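Local coordinates for protein esterase LipW (Mycobacterium marinum, PDB 3QH4) that probably hydrolyses ester bonds as a mycobacterial member of the alpha/beta hydrolase superfamily, with strict selectivity for its substrates, at residues 105-110 with 305-310. Residues are numbered along the deposited sequence; the frame is centred on the assembly and turned at random.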
loop_
_atom_site.group_PDB
_atom_site.type_symbol
_atom_site.label_atom_id
_atom_site.label_comp_id
_atom_site.label_asym_id
_atom_site.label_seq_id
_atom_site.Cartn_x
_atom_site.Cartn_y
_atom_site.Cartn_z
ATOM N N HIS A 105 3.628 -6.590 7.253
ATOM C CA HIS A 105 4.805 -6.525 8.160
ATOM C C HIS A 105 6.123 -6.807 7.401
ATOM O O HIS A 105 7.094 -6.086 7.593
ATOM C CB HIS A 105 4.564 -7.514 9.302
ATOM C CG HIS A 105 5.621 -7.538 10.366
ATOM N ND1 HIS A 105 5.808 -6.508 11.269
ATOM C CD2 HIS A 105 6.482 -8.516 10.728
ATOM C CE1 HIS A 105 6.777 -6.835 12.108
ATOM N NE2 HIS A 105 7.193 -8.054 11.813
ATOM N N ARG A 106 6.136 -7.822 6.541
ATOM C CA ARG A 106 7.355 -8.149 5.792
ATOM C C ARG A 106 7.774 -6.951 4.931
ATOM O O ARG A 106 8.941 -6.573 4.920
ATOM C CB ARG A 106 7.160 -9.390 4.922
ATOM C CG ARG A 106 8.415 -9.787 4.121
ATOM C CD ARG A 106 9.607 -10.161 5.006
ATOM N NE ARG A 106 10.724 -10.693 4.202
ATOM C CZ ARG A 106 10.837 -11.953 3.794
ATOM N NH1 ARG A 106 9.883 -12.862 4.071
ATOM N NH2 ARG A 106 11.903 -12.306 3.066
ATOM N N GLN A 107 6.818 -6.371 4.192
ATOM C CA GLN A 107 7.112 -5.211 3.363
ATOM C C GLN A 107 7.745 -4.082 4.179
ATOM O O GLN A 107 8.703 -3.442 3.724
ATOM C CB GLN A 107 5.821 -4.756 2.653
ATOM C CG GLN A 107 5.842 -3.348 1.953
ATOM C CD GLN A 107 6.666 -3.331 0.645
ATOM O OE1 GLN A 107 6.101 -3.388 -0.455
ATOM N NE2 GLN A 107 7.982 -3.213 0.769
ATOM N N CYS A 108 7.204 -3.839 5.382
ATOM C CA CYS A 108 7.689 -2.751 6.236
ATOM C C CYS A 108 9.115 -3.043 6.681
ATOM O O CYS A 108 9.954 -2.129 6.688
ATOM C CB CYS A 108 6.763 -2.526 7.450
ATOM S SG CYS A 108 5.183 -1.765 6.962
ATOM N N LEU A 109 9.389 -4.294 7.055
ATOM C CA LEU A 109 10.723 -4.672 7.504
ATOM C C LEU A 109 11.729 -4.452 6.377
ATOM O O LEU A 109 12.865 -3.999 6.601
ATOM C CB LEU A 109 10.776 -6.138 7.958
ATOM C CG LEU A 109 10.000 -6.412 9.258
ATOM C CD1 LEU A 109 9.808 -7.919 9.361
ATOM C CD2 LEU A 109 10.704 -5.836 10.515
ATOM N N GLU A 110 11.306 -4.816 5.167
ATOM C CA GLU A 110 12.182 -4.691 3.995
ATOM C C GLU A 110 12.471 -3.241 3.690
ATOM O O GLU A 110 13.631 -2.879 3.447
ATOM C CB GLU A 110 11.629 -5.443 2.778
ATOM C CG GLU A 110 11.481 -6.973 3.002
ATOM C CD GLU A 110 12.792 -7.725 3.158
ATOM O OE1 GLU A 110 13.863 -7.224 2.743
ATOM O OE2 GLU A 110 12.744 -8.838 3.717
ATOM N N ALA A 305 14.363 -4.662 -3.378
ATOM C CA ALA A 305 15.654 -3.999 -3.576
ATOM C C ALA A 305 15.399 -2.670 -4.271
ATOM O O ALA A 305 16.034 -1.659 -3.924
ATOM C CB ALA A 305 16.585 -4.885 -4.383
ATOM N N MET A 306 14.460 -2.678 -5.231
ATOM C CA MET A 306 14.135 -1.494 -6.013
ATOM C C MET A 306 13.526 -0.415 -5.122
ATOM O O MET A 306 13.863 0.775 -5.223
ATOM C CB MET A 306 13.173 -1.872 -7.149
ATOM C CG MET A 306 12.819 -0.729 -8.062
ATOM S SD MET A 306 11.639 -1.244 -9.325
ATOM C CE MET A 306 12.591 -2.535 -10.130
ATOM N N GLN A 307 12.625 -0.837 -4.250
ATOM C CA GLN A 307 11.985 0.065 -3.302
ATOM C C GLN A 307 13.012 0.643 -2.356
ATOM O O GLN A 307 12.974 1.833 -2.068
ATOM C CB GLN A 307 10.936 -0.697 -2.495
ATOM C CG GLN A 307 9.735 -1.167 -3.310
ATOM C CD GLN A 307 8.851 -2.094 -2.472
ATOM O OE1 GLN A 307 9.370 -2.901 -1.690
ATOM N NE2 GLN A 307 7.534 -2.013 -2.656
ATOM N N GLY A 308 13.918 -0.205 -1.867
ATOM C CA GLY A 308 14.963 0.249 -0.932
ATOM C C GLY A 308 15.850 1.311 -1.546
ATOM O O GLY A 308 16.139 2.327 -0.919
ATOM N N HIS A 309 16.224 1.103 -2.799
ATOM C CA HIS A 309 17.136 2.023 -3.476
ATOM C C HIS A 309 16.429 3.348 -3.764
ATOM O O HIS A 309 17.042 4.397 -3.670
ATOM C CB HIS A 309 17.707 1.380 -4.741
ATOM C CG HIS A 309 18.810 0.398 -4.466
ATOM N ND1 HIS A 309 19.921 0.721 -3.702
ATOM C CD2 HIS A 309 18.978 -0.892 -4.843
ATOM C CE1 HIS A 309 20.720 -0.331 -3.622
ATOM N NE2 HIS A 309 20.168 -1.325 -4.297
ATOM N N ALA A 310 15.136 3.289 -4.078
ATOM C CA ALA A 310 14.368 4.492 -4.429
ATOM C C ALA A 310 14.262 5.404 -3.231
ATOM O O ALA A 310 14.553 6.607 -3.319
ATOM C CB ALA A 310 12.966 4.124 -4.948
#
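Helices 105-115 and 298-315 of this alpha/beta hydrolase fold, which pack against its central, mostly parallel sheet, are joined by a reciprocal amide pair between Gln-107 and Gln-307. Both residues are buried, and each carboxamide gives one N-H to the other and accepts one in return. Gln-107 NE2 donates to Gln-307 OE1 at 2.8 Å, nearly straight at 169°. Gln-307 NE2 returns a bond of 3.0 Å to Gln-107 OE1, more bent at 154°. The side chains arrive from opposite directions by different routes. Gln-307 reaches across with its chain extended beyond CG, whereas Gln-107 starts with CG anti to the backbone N and then bends at chi2, which brings its amide round to the neighbouring helix. Two bonds per amide restrict rotation about the last torsion of both residues. The pair rests against strand 189-193, where His-193 touches both glutamines and Leu-191 touches Gln-307. On helix 105-115, Arg-106 NE forms a salt bridge with Glu-110 OE2, one turn further on, at 2.8 Å, and Arg-106 NH2 has a second carboxylate partner in Glu-296. The paired carboxamides are twisted by 48° rather than coplanar, so each NE2 lies tilted from the carbonyl plane of the oxygen it binds, Gln-107 NE2 from that of Gln-307 and Gln-307 NE2 from that of Gln-107.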